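PDB 3U24: putative Lipoprotein from Shewanella oneidensis, which is of unknown function but binds zinc and calcium ions and, as a DUF885 member of the metallopeptidase-like MA clan, may be a zinc-dependent hydrolase. Local coordinates for residues 56-61 with 149-154; 121-126 with 154-159; 300-305 with 499-504; 304-309 with 462-467. All coordinates share one frame; numbering follows the deposited sequence.

How the interactions relate
Following the chain from the N terminus, interaction 1 joins the loop before helix 61-79 to the start of helix 152-162. Interaction 2 begins inside the loop so closed and ends just beyond it, so the two cross; they share Ala-154, lie 6 Å apart between centres and bring two chain segments onto one helix. Both are complete before helix 298-309 begins. Interactions 3 and 4 both start from that helix, sharing Gln-304 and Leu-305: interaction 4 closes the shorter loop, on helix 459-485, and interaction 3 reaches further to the turn after helix 489-499. These two touch through Lys-467 and Phe-501, and their centres lie about 44 to 52 Å from those of the first pair.

Interaction 1: 56-61 with 149-154; sequences LEIPDE and MENIPA. With ZN (zinc ion), chain K; EDO (1,2-ethanediol), chain Y.
Leu-56 holds CG anti to its backbone nitrogen (chi1 179°), which sends the CD2 methyl onto the chain at Asn-151 and Ile-152, while Ile-58, with CG1 beside the backbone nitrogen (chi1 -64°), turns CD1 to Ala-154. The two residues thus face the 149-154 segment side by side, with Glu-57 between them directed away. Leu-56 CD2 lies 3.9 Å from Asn-151 C and 4.1 Å from Ile-152 CG1, touching both the peptide and the side chain that follows it. Ile-58 uses two branches: CD1 reaches Ala-154 CB at 4.1 Å, and CG2 comes within 3.8 Å of Ala-154 O. Its side chain also crosses that of Asn-151 at about a right angle, CD1 standing 4.2 Å from Asn-151 CG. No hydrogen bond joins the two segments, and the contact is therefore one of shape and apolar surface.

Each segment is shaped by its own bonds. A type I turn from Met-149 to Ile-152, closed by Ile-152 N and Met-149 O at 3.1 Å, leads into helix 152-162. In the partner loop, Pro-59 sits at the centre of an inverse gamma turn. Ala-154 N donates to O2 of a bound ethanediol at 3.2 Å. Further along, Glu-61 OE1 binds a zinc ion at 2.5 Å, well away from the packed residues.

Asp-60 N-caps helix 61-79 through Gly-63 N. In this predominantly helical fold, the loop that leads into that helix packs by apolar side chains on the N-terminal end of helix 152-162.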
# COMPACT_ATOMS: atom_id res chain seq x y z
N LEU A 56 -6.70 25.05 -5.76
CA LEU A 56 -5.81 24.11 -6.44
C LEU A 56 -4.40 24.64 -6.29
O LEU A 56 -4.10 25.71 -6.79
CB LEU A 56 -6.15 24.02 -7.92
CG LEU A 56 -5.32 23.12 -8.81
CD1 LEU A 56 -5.42 21.67 -8.39
CD2 LEU A 56 -5.73 23.32 -10.26
N GLU A 57 -3.54 23.89 -5.60
CA GLU A 57 -2.14 24.30 -5.45
C GLU A 57 -1.45 24.22 -6.80
O GLU A 57 -1.65 23.27 -7.53
CB GLU A 57 -1.39 23.41 -4.45
CG GLU A 57 -2.07 23.32 -3.08
CD GLU A 57 -2.90 22.03 -2.89
OE1 GLU A 57 -3.63 21.61 -3.83
OE2 GLU A 57 -2.82 21.43 -1.79
N ILE A 58 -0.69 25.24 -7.15
CA ILE A 58 0.06 25.25 -8.39
C ILE A 58 1.44 24.71 -8.02
O ILE A 58 2.12 25.25 -7.13
CB ILE A 58 0.14 26.65 -9.00
CG1 ILE A 58 -1.26 27.13 -9.39
CG2 ILE A 58 1.03 26.66 -10.26
CD1 ILE A 58 -1.45 28.64 -9.34
N PRO A 59 1.85 23.62 -8.66
CA PRO A 59 3.10 22.98 -8.22
C PRO A 59 4.29 23.62 -8.92
O PRO A 59 4.90 23.03 -9.76
CB PRO A 59 2.89 21.53 -8.65
CG PRO A 59 2.05 21.65 -9.89
CD PRO A 59 1.24 22.91 -9.79
N ASP A 60 4.56 24.87 -8.59
CA ASP A 60 5.70 25.61 -9.13
C ASP A 60 6.74 25.81 -8.05
O ASP A 60 6.63 25.29 -6.95
CB ASP A 60 5.24 26.97 -9.69
CG ASP A 60 4.54 27.84 -8.64
OD1 ASP A 60 4.79 27.67 -7.40
OD2 ASP A 60 3.73 28.71 -9.07
N GLU A 61 7.77 26.59 -8.38
CA GLU A 61 8.89 26.78 -7.48
C GLU A 61 8.50 27.49 -6.19
O GLU A 61 9.04 27.16 -5.13
CB GLU A 61 9.99 27.55 -8.20
CG GLU A 61 11.25 27.71 -7.37
CD GLU A 61 12.27 28.55 -8.09
OE1 GLU A 61 12.01 29.76 -8.26
OE2 GLU A 61 13.32 27.99 -8.51
N MSE A 149 -11.40 24.84 -10.66
CA MSE A 149 -11.08 24.90 -12.09
C MSE A 149 -10.27 26.15 -12.53
O MSE A 149 -9.57 26.09 -13.56
CB MSE A 149 -12.36 24.77 -12.94
CG MSE A 149 -12.95 23.37 -12.95
SE MSE A 149 -14.40 23.20 -14.27
CE MSE A 149 -15.59 24.57 -13.52
N GLU A 150 -10.37 27.24 -11.75
CA GLU A 150 -9.76 28.54 -12.10
C GLU A 150 -8.36 28.37 -12.60
O GLU A 150 -8.05 28.81 -13.70
CB GLU A 150 -9.68 29.50 -10.90
CG GLU A 150 -10.87 30.44 -10.70
CD GLU A 150 -10.86 31.20 -9.34
OE1 GLU A 150 -11.14 30.55 -8.27
OE2 GLU A 150 -10.60 32.44 -9.37
N ASN A 151 -7.54 27.69 -11.80
CA ASN A 151 -6.10 27.56 -12.09
C ASN A 151 -5.61 26.29 -12.79
O ASN A 151 -4.42 26.02 -12.80
CB ASN A 151 -5.30 27.85 -10.80
CG ASN A 151 -5.41 29.33 -10.43
OD1 ASN A 151 -5.33 30.19 -11.32
ND2 ASN A 151 -5.71 29.63 -9.18
N ILE A 152 -6.50 25.60 -13.46
CA ILE A 152 -6.07 24.44 -14.22
C ILE A 152 -5.02 24.77 -15.30
O ILE A 152 -4.07 24.01 -15.45
CB ILE A 152 -7.26 23.62 -14.80
CG1 ILE A 152 -7.95 22.88 -13.65
CG2 ILE A 152 -6.80 22.65 -15.89
CD1 ILE A 152 -9.26 22.19 -13.97
N PRO A 153 -5.21 25.86 -16.07
CA PRO A 153 -4.14 26.17 -17.08
C PRO A 153 -2.81 26.41 -16.41
O PRO A 153 -1.76 25.93 -16.87
CB PRO A 153 -4.66 27.45 -17.74
CG PRO A 153 -6.15 27.24 -17.73
CD PRO A 153 -6.44 26.60 -16.38
N ALA A 154 -2.86 27.13 -15.30
CA ALA A 154 -1.61 27.45 -14.56
C ALA A 154 -0.92 26.20 -14.02
O ALA A 154 0.28 26.11 -13.99
CB ALA A 154 -1.88 28.40 -13.42
ZN ZN K . 14.02 30.63 -9.40
C1 EDO Y . -5.98 31.67 -13.88
O1 EDO Y . -7.21 31.03 -14.27
C2 EDO Y . -4.67 30.92 -14.25
O2 EDO Y . -4.86 29.60 -14.81
O HOH W 1 13.48 29.48 -11.62

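Interaction 2: 121-126 with 154-159. With EDO (1,2-ethanediol), chain P; EDO (1,2-ethanediol), chain Y; EDO (1,2-ethanediol), chain S.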
# COMPACT_ATOMS: atom_id res chain seq x y z
N TYR A 121 1.77 15.19 -12.19
CA TYR A 121 0.96 16.32 -12.56
C TYR A 121 -0.34 15.88 -13.23
O TYR A 121 -0.39 15.51 -14.41
CB TYR A 121 1.74 17.24 -13.47
CG TYR A 121 3.04 17.69 -12.86
CD1 TYR A 121 3.07 18.76 -12.00
CD2 TYR A 121 4.22 17.01 -13.09
CE1 TYR A 121 4.23 19.17 -11.41
CE2 TYR A 121 5.40 17.42 -12.52
CZ TYR A 121 5.40 18.52 -11.69
OH TYR A 121 6.55 18.99 -11.09
N ASN A 122 -1.41 15.92 -12.45
CA ASN A 122 -2.74 15.50 -12.93
C ASN A 122 -3.80 16.05 -11.97
O ASN A 122 -3.78 15.75 -10.78
CB ASN A 122 -2.82 13.96 -12.97
CG ASN A 122 -4.10 13.43 -13.66
OD1 ASN A 122 -5.12 14.15 -13.82
ND2 ASN A 122 -4.05 12.15 -14.07
N VAL A 123 -4.71 16.86 -12.48
CA VAL A 123 -5.74 17.45 -11.58
C VAL A 123 -6.92 16.50 -11.26
O VAL A 123 -7.71 16.77 -10.36
CB VAL A 123 -6.26 18.80 -12.13
CG1 VAL A 123 -5.09 19.74 -12.37
CG2 VAL A 123 -7.06 18.58 -13.42
N ALA A 124 -7.02 15.39 -11.97
CA ALA A 124 -8.25 14.58 -11.97
C ALA A 124 -8.60 14.08 -10.56
O ALA A 124 -9.76 14.21 -10.11
CB ALA A 124 -8.12 13.40 -12.97
N GLY A 125 -7.58 13.58 -9.87
CA GLY A 125 -7.69 13.01 -8.54
C GLY A 125 -8.39 13.90 -7.51
O GLY A 125 -9.31 13.46 -6.81
N GLY A 126 -7.97 15.14 -7.42
CA GLY A 126 -8.57 16.06 -6.46
C GLY A 126 -10.04 16.35 -6.79
O GLY A 126 -10.90 16.43 -5.90
N ALA A 154 -2.86 27.13 -15.30
CA ALA A 154 -1.61 27.45 -14.56
C ALA A 154 -0.92 26.20 -14.02
O ALA A 154 0.28 26.11 -13.99
CB ALA A 154 -1.88 28.40 -13.42
N TYR A 155 -1.73 25.27 -13.54
CA TYR A 155 -1.24 24.01 -13.00
C TYR A 155 -0.42 23.30 -14.06
O TYR A 155 0.64 22.88 -13.78
CB TYR A 155 -2.43 23.15 -12.56
CG TYR A 155 -2.06 21.81 -12.00
CD1 TYR A 155 -1.82 20.73 -12.84
CD2 TYR A 155 -1.94 21.62 -10.64
CE1 TYR A 155 -1.47 19.48 -12.32
CE2 TYR A 155 -1.58 20.36 -10.09
CZ TYR A 155 -1.35 19.30 -10.94
OH TYR A 155 -1.01 18.06 -10.42
N TYR A 156 -0.95 23.15 -15.27
CA TYR A 156 -0.23 22.42 -16.30
C TYR A 156 0.94 23.24 -16.93
O TYR A 156 1.94 22.64 -17.33
CB TYR A 156 -1.19 21.85 -17.35
CG TYR A 156 -2.05 20.68 -16.85
CD1 TYR A 156 -1.49 19.44 -16.63
CD2 TYR A 156 -3.41 20.83 -16.61
CE1 TYR A 156 -2.25 18.39 -16.15
CE2 TYR A 156 -4.19 19.77 -16.14
CZ TYR A 156 -3.58 18.55 -15.90
OH TYR A 156 -4.31 17.47 -15.48
N ALA A 157 0.80 24.57 -17.04
CA ALA A 157 1.97 25.43 -17.36
C ALA A 157 3.12 25.21 -16.36
O ALA A 157 4.27 25.11 -16.78
CB ALA A 157 1.60 26.94 -17.42
N ALA A 158 2.80 25.15 -15.06
CA ALA A 158 3.80 24.85 -14.03
C ALA A 158 4.45 23.46 -14.24
O ALA A 158 5.67 23.27 -14.10
CB ALA A 158 3.17 24.94 -12.61
N ALA A 159 3.61 22.51 -14.62
CA ALA A 159 4.08 21.15 -14.86
C ALA A 159 5.14 21.19 -15.95
O ALA A 159 6.22 20.65 -15.78
CB ALA A 159 2.93 20.25 -15.28
C1 EDO P . -4.49 16.29 -7.12
O1 EDO P . -5.19 15.84 -8.29
C2 EDO P . -3.82 17.67 -7.31
O2 EDO P . -4.82 18.68 -7.31
C1 EDO Y . -5.98 31.67 -13.88
O1 EDO Y . -7.21 31.03 -14.27
C2 EDO Y . -4.67 30.92 -14.25
O2 EDO Y . -4.86 29.60 -14.81
C1 EDO S . -1.11 13.43 -7.83
O1 EDO S . -1.72 14.58 -8.46
C2 EDO S . -0.60 12.43 -8.88
O2 EDO S . -1.65 11.81 -9.64
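Two tyrosine hydroxyls of helix 152-162 grip successive peptide nitrogens of the 121-126 segment. Asn-122 N donates to Tyr-155 OH at 3.0 Å, with a bent N-H...O angle of 141°, whereas Val-123 N meets Tyr-156 OH at 3.1 Å almost straight, at 169°. The hydroxyl of Tyr-156 is also bonded to Asn-178 OD1, and that of Tyr-121 to Trp-114 O.

CH-pi contacts form the second group. Val-123 CG1 stands 3.6 Å from the centroid of the Tyr-155 ring, over its face, and Ala-159 CB is 3.9 Å from the centroid of the Tyr-121 ring, again over a face. A first torsion of 179° swings the Tyr-155 ring away from its own nitrogen and along Val-123, the two side chains running past each other in opposite directions. A phenylalanine in place of Tyr-155 would probably keep the ring under Val-123 but leave Asn-122 N without its hydroxyl acceptor.

The last bond is local: Asn-122 OD1 accepts from Ala-124 N at 2.9 Å, from above the carbonyl plane. This Asx turn is a characteristic cap at the entry to a helix, here helix 124-131, and the tyrosine pair holds the residues that lead into it against helix 152-162.

Interaction 3: 300-305 with 499-504; sequences IAIRQL and EAFQQR
The guanidinium of Arg-303 and the ring of Phe-501 stand almost upright to each other, their planes 85° apart, and the two side chains slide past one another in opposite directions. What lies over the guanidinium is not the ring but the Phe-501 carbonyl group, with NH1 3.7 Å from Phe-501 C. Along the shaft, Arg-303 CD passes Phe-501 CB at 4.2 Å. The arginine leaves helix 298-309 with its first torsion near 180° and then bends at chi2 (60°), which lays its end across the 501-503 backbone.

Ile-302 meets the ring differently: its CG2 methyl sits over one face, 4.2 Å from the centroid of the Phe-501 ring, and the Glu-499 carbonyl oxygen lies over the opposite face. The aromatic group is thus sandwiched between a methyl and a peptide oxygen, and Leu-470 of helix 459-485 also touches it. Phe-501 itself has left the helical conformation of 489-499 and adopts positive phi, and the carbonyls of Phe-501 and Gln-502 lie near the guanidinium.

Arg-303 NH1 makes a weak hydrogen bond to Gln-502 O at 3.4 Å, and NH2 lies 3.2 Å from Gln-503 OE1, with the guanidinium and amide planes 63° apart. NE has a long, weak ion pair with Asp-307 in the same helix. A leucine in place of Arg-303 would probably leave Gln-502 O without this donor and remove the weak ion pair with Asp-307.

The chemistry is therefore divided: a buried apolar side surrounds Phe-501, while on the other the cation faces neutral oxygens across the contact, with one weak hydrogen bond, to Gln-502 O, and its weak charged partner lies in its own helix.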
# COMPACT_ATOMS: atom_id res chain seq x y z
N ILE A 300 10.56 -27.93 -11.52
CA ILE A 300 9.50 -28.38 -12.42
C ILE A 300 8.54 -29.26 -11.61
O ILE A 300 7.33 -29.10 -11.69
CB ILE A 300 10.04 -29.18 -13.64
CG1 ILE A 300 10.89 -28.29 -14.57
CG2 ILE A 300 8.91 -29.79 -14.46
CD1 ILE A 300 11.33 -28.98 -15.87
N ALA A 301 9.10 -30.20 -10.85
CA ALA A 301 8.31 -31.02 -9.93
C ALA A 301 7.44 -30.18 -8.98
O ALA A 301 6.23 -30.42 -8.84
CB ALA A 301 9.24 -31.89 -9.11
N ILE A 302 8.04 -29.21 -8.31
CA ILE A 302 7.27 -28.35 -7.36
C ILE A 302 6.13 -27.62 -8.09
O ILE A 302 5.01 -27.62 -7.62
CB ILE A 302 8.17 -27.35 -6.65
CG1 ILE A 302 9.13 -28.08 -5.70
CG2 ILE A 302 7.37 -26.30 -5.91
CD1 ILE A 302 10.27 -27.20 -5.23
N ARG A 303 6.43 -27.07 -9.26
CA ARG A 303 5.46 -26.35 -10.09
C ARG A 303 4.30 -27.26 -10.52
O ARG A 303 3.15 -26.84 -10.52
CB ARG A 303 6.15 -25.71 -11.32
CG ARG A 303 5.24 -24.94 -12.30
CD ARG A 303 4.52 -23.77 -11.60
NE ARG A 303 3.60 -23.00 -12.47
CZ ARG A 303 3.87 -21.85 -13.10
NH1 ARG A 303 5.06 -21.23 -12.99
NH2 ARG A 303 2.92 -21.28 -13.85
N GLN A 304 4.59 -28.51 -10.81
CA GLN A 304 3.57 -29.42 -11.27
C GLN A 304 2.67 -29.89 -10.15
O GLN A 304 1.46 -29.99 -10.31
CB GLN A 304 4.18 -30.61 -12.06
CG GLN A 304 4.59 -30.21 -13.49
CD GLN A 304 5.32 -31.31 -14.26
OE1 GLN A 304 5.38 -32.47 -13.85
NE2 GLN A 304 5.90 -30.92 -15.41
N LEU A 305 3.27 -30.21 -9.01
CA LEU A 305 2.48 -30.56 -7.84
C LEU A 305 1.62 -29.38 -7.45
O LEU A 305 0.45 -29.53 -7.23
CB LEU A 305 3.37 -30.97 -6.66
CG LEU A 305 2.69 -31.38 -5.34
CD1 LEU A 305 1.60 -32.43 -5.58
CD2 LEU A 305 3.72 -31.88 -4.37
N GLU A 499 11.24 -18.95 -9.98
CA GLU A 499 11.65 -19.01 -8.56
C GLU A 499 10.43 -18.92 -7.65
O GLU A 499 10.40 -19.61 -6.66
CB GLU A 499 12.67 -17.91 -8.21
CG GLU A 499 13.95 -17.91 -9.05
CD GLU A 499 14.76 -19.21 -8.96
OE1 GLU A 499 14.92 -19.76 -7.86
OE2 GLU A 499 15.24 -19.69 -10.01
N ALA A 500 9.44 -18.11 -8.02
CA ALA A 500 8.22 -17.89 -7.23
C ALA A 500 6.98 -18.57 -7.79
O ALA A 500 5.91 -18.36 -7.26
CB ALA A 500 7.94 -16.40 -7.10
N PHE A 501 7.12 -19.32 -8.88
CA PHE A 501 6.03 -20.14 -9.42
C PHE A 501 4.77 -19.36 -9.76
O PHE A 501 3.67 -19.88 -9.64
CB PHE A 501 5.74 -21.32 -8.48
CG PHE A 501 6.98 -22.01 -8.01
CD1 PHE A 501 7.78 -22.70 -8.92
CD2 PHE A 501 7.40 -21.91 -6.70
CE1 PHE A 501 8.96 -23.31 -8.50
CE2 PHE A 501 8.58 -22.51 -6.29
CZ PHE A 501 9.36 -23.20 -7.19
N GLN A 502 4.94 -18.12 -10.22
CA GLN A 502 3.82 -17.31 -10.69
C GLN A 502 3.52 -17.44 -12.21
O GLN A 502 4.35 -17.88 -13.01
CB GLN A 502 4.05 -15.84 -10.33
CG GLN A 502 3.81 -15.59 -8.85
CD GLN A 502 4.23 -14.25 -8.38
OE1 GLN A 502 4.25 -13.27 -9.12
NE2 GLN A 502 4.58 -14.19 -7.12
N GLN A 503 2.30 -17.04 -12.55
CA GLN A 503 1.83 -16.99 -13.93
C GLN A 503 2.42 -15.79 -14.65
O GLN A 503 2.83 -14.77 -14.05
CB GLN A 503 0.31 -16.81 -13.97
CG GLN A 503 -0.50 -17.91 -13.34
CD GLN A 503 -0.52 -19.14 -14.21
OE1 GLN A 503 -0.06 -20.21 -13.79
NE2 GLN A 503 -1.04 -19.00 -15.46
N ARG A 504 2.35 -15.88 -15.96
CA ARG A 504 2.88 -14.87 -16.84
C ARG A 504 2.33 -13.47 -16.56
O ARG A 504 3.07 -12.50 -16.44
CB ARG A 504 2.54 -15.27 -18.27
CG ARG A 504 3.04 -14.30 -19.31
CD ARG A 504 4.55 -14.39 -19.45
NE ARG A 504 5.05 -13.14 -20.01
CZ ARG A 504 6.24 -12.98 -20.59
NH1 ARG A 504 7.08 -14.01 -20.69
NH2 ARG A 504 6.57 -11.78 -21.07

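Interaction 4: 304-309 with 462-467; sequences QLIDKL and WLMYYK
Purely apolar helix-to-helix packing joins Leu-305, Ile-306 and Leu-309 of helix 298-309 to Leu-463, Met-464 and Lys-467 of helix 459-485. The segment axes approach to 11.0 Å and cross at -108°, nearly perpendicular, and no hydrogen bond passes between them.

Leu-463 is the wedge on one side. Its side chain extends trans from the main-chain nitrogen (chi1 179°), and the CD2 methyl reaches across to two leucines one helical turn apart, lying 3.6 Å from Leu-305 CD2 and 3.8 Å from Leu-309 CD1. The Leu-309 side chain meets it at about a right angle.

Ile-306 answers from the other helix. Its CG2 methyl touches Lys-467 CD at 3.9 Å and the selenium of Met-464, modelled as selenomethionine, at 4.2 Å. Its CD1 lies 4.0 Å from Lys-467 CB, so the lysine takes part through its aliphatic chain, which bends at chi4 before the ammonium.

Thr-282 and Met-278 of helix 260-289 close on Leu-305 and Ile-306. The arrangement is a buried, steeply crossed helix pair in a largely helical fold, with Met-464 resting through Ile-401 on helix 401-409, which carries the zinc ligand His-408.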
# COMPACT_ATOMS: atom_id res chain seq x y z
N GLN A 304 4.59 -28.51 -10.81
CA GLN A 304 3.57 -29.42 -11.27
C GLN A 304 2.67 -29.89 -10.15
O GLN A 304 1.46 -29.99 -10.31
CB GLN A 304 4.18 -30.61 -12.06
CG GLN A 304 4.59 -30.21 -13.49
CD GLN A 304 5.32 -31.31 -14.26
OE1 GLN A 304 5.38 -32.47 -13.85
NE2 GLN A 304 5.90 -30.92 -15.41
N LEU A 305 3.27 -30.21 -9.01
CA LEU A 305 2.48 -30.56 -7.84
C LEU A 305 1.62 -29.38 -7.45
O LEU A 305 0.45 -29.53 -7.23
CB LEU A 305 3.37 -30.97 -6.66
CG LEU A 305 2.69 -31.38 -5.34
CD1 LEU A 305 1.60 -32.43 -5.58
CD2 LEU A 305 3.72 -31.88 -4.37
N ILE A 306 2.16 -28.19 -7.43
CA ILE A 306 1.35 -27.03 -7.05
C ILE A 306 0.19 -26.85 -8.02
O ILE A 306 -0.94 -26.62 -7.59
CB ILE A 306 2.20 -25.73 -6.99
CG1 ILE A 306 3.09 -25.75 -5.73
CG2 ILE A 306 1.33 -24.45 -7.00
CD1 ILE A 306 4.07 -24.58 -5.69
N ASP A 307 0.44 -26.98 -9.33
CA ASP A 307 -0.64 -26.78 -10.34
C ASP A 307 -1.80 -27.78 -10.14
O ASP A 307 -2.96 -27.45 -10.31
CB ASP A 307 -0.13 -26.89 -11.79
CG ASP A 307 0.73 -25.68 -12.24
OD1 ASP A 307 0.63 -24.58 -11.59
OD2 ASP A 307 1.50 -25.87 -13.24
N LYS A 308 -1.43 -28.99 -9.76
CA LYS A 308 -2.37 -30.04 -9.47
C LYS A 308 -3.18 -29.81 -8.18
O LYS A 308 -4.40 -30.02 -8.15
CB LYS A 308 -1.60 -31.36 -9.33
CG LYS A 308 -2.41 -32.58 -8.88
CD LYS A 308 -3.53 -32.98 -9.82
CE LYS A 308 -3.94 -34.42 -9.55
NZ LYS A 308 -5.29 -34.72 -10.07
N LEU A 309 -2.50 -29.44 -7.11
CA LEU A 309 -3.19 -29.12 -5.87
C LEU A 309 -4.12 -27.91 -6.06
O LEU A 309 -5.20 -27.87 -5.46
CB LEU A 309 -2.21 -28.83 -4.73
CG LEU A 309 -1.36 -30.03 -4.29
CD1 LEU A 309 -0.32 -29.58 -3.26
CD2 LEU A 309 -2.25 -31.15 -3.75
N TRP A 462 1.39 -26.49 4.09
CA TRP A 462 2.73 -25.89 4.13
C TRP A 462 3.29 -25.58 2.76
O TRP A 462 3.88 -24.51 2.54
CB TRP A 462 3.70 -26.73 4.96
CG TRP A 462 3.47 -26.45 6.43
CD1 TRP A 462 2.40 -26.86 7.22
CD2 TRP A 462 4.29 -25.63 7.31
NE1 TRP A 462 2.51 -26.37 8.47
CE2 TRP A 462 3.62 -25.62 8.59
CE3 TRP A 462 5.47 -24.93 7.16
CZ2 TRP A 462 4.14 -24.94 9.68
CZ3 TRP A 462 5.98 -24.23 8.25
CH2 TRP A 462 5.33 -24.24 9.48
N LEU A 463 3.09 -26.48 1.81
CA LEU A 463 3.61 -26.27 0.48
C LEU A 463 3.00 -25.01 -0.14
O LEU A 463 3.73 -24.21 -0.74
CB LEU A 463 3.32 -27.50 -0.39
CG LEU A 463 3.77 -27.47 -1.85
CD1 LEU A 463 5.27 -27.25 -1.93
CD2 LEU A 463 3.35 -28.76 -2.56
N MSE A 464 1.68 -24.86 0.02
CA MSE A 464 0.95 -23.75 -0.53
C MSE A 464 1.33 -22.46 0.18
O MSE A 464 1.51 -21.44 -0.48
CB MSE A 464 -0.56 -23.97 -0.46
CG MSE A 464 -1.11 -25.05 -1.38
SE MSE A 464 -0.70 -24.79 -3.35
CE MSE A 464 -0.94 -22.94 -3.51
N TYR A 465 1.46 -22.50 1.50
CA TYR A 465 1.98 -21.37 2.25
C TYR A 465 3.35 -20.91 1.72
O TYR A 465 3.61 -19.72 1.55
CB TYR A 465 2.11 -21.67 3.75
CG TYR A 465 3.02 -20.66 4.43
CD1 TYR A 465 2.60 -19.35 4.63
CD2 TYR A 465 4.29 -20.98 4.79
CE1 TYR A 465 3.42 -18.41 5.24
CE2 TYR A 465 5.13 -20.06 5.35
CZ TYR A 465 4.69 -18.76 5.59
OH TYR A 465 5.52 -17.81 6.15
N TYR A 466 4.24 -21.86 1.50
CA TYR A 466 5.55 -21.51 1.00
C TYR A 466 5.50 -20.80 -0.37
O TYR A 466 6.27 -19.85 -0.58
CB TYR A 466 6.44 -22.72 0.94
CG TYR A 466 6.97 -23.20 2.28
CD1 TYR A 466 7.52 -22.33 3.19
CD2 TYR A 466 6.99 -24.57 2.59
CE1 TYR A 466 8.07 -22.78 4.38
CE2 TYR A 466 7.48 -25.03 3.79
CZ TYR A 466 8.04 -24.13 4.67
OH TYR A 466 8.54 -24.58 5.86
N LYS A 467 4.60 -21.20 -1.27
CA LYS A 467 4.54 -20.51 -2.56
C LYS A 467 4.12 -19.06 -2.33
O LYS A 467 4.68 -18.12 -2.95
CB LYS A 467 3.57 -21.19 -3.57
CG LYS A 467 3.24 -20.32 -4.78
CD LYS A 467 2.09 -20.88 -5.61
CE LYS A 467 1.73 -20.00 -6.82
NZ LYS A 467 0.65 -18.99 -6.51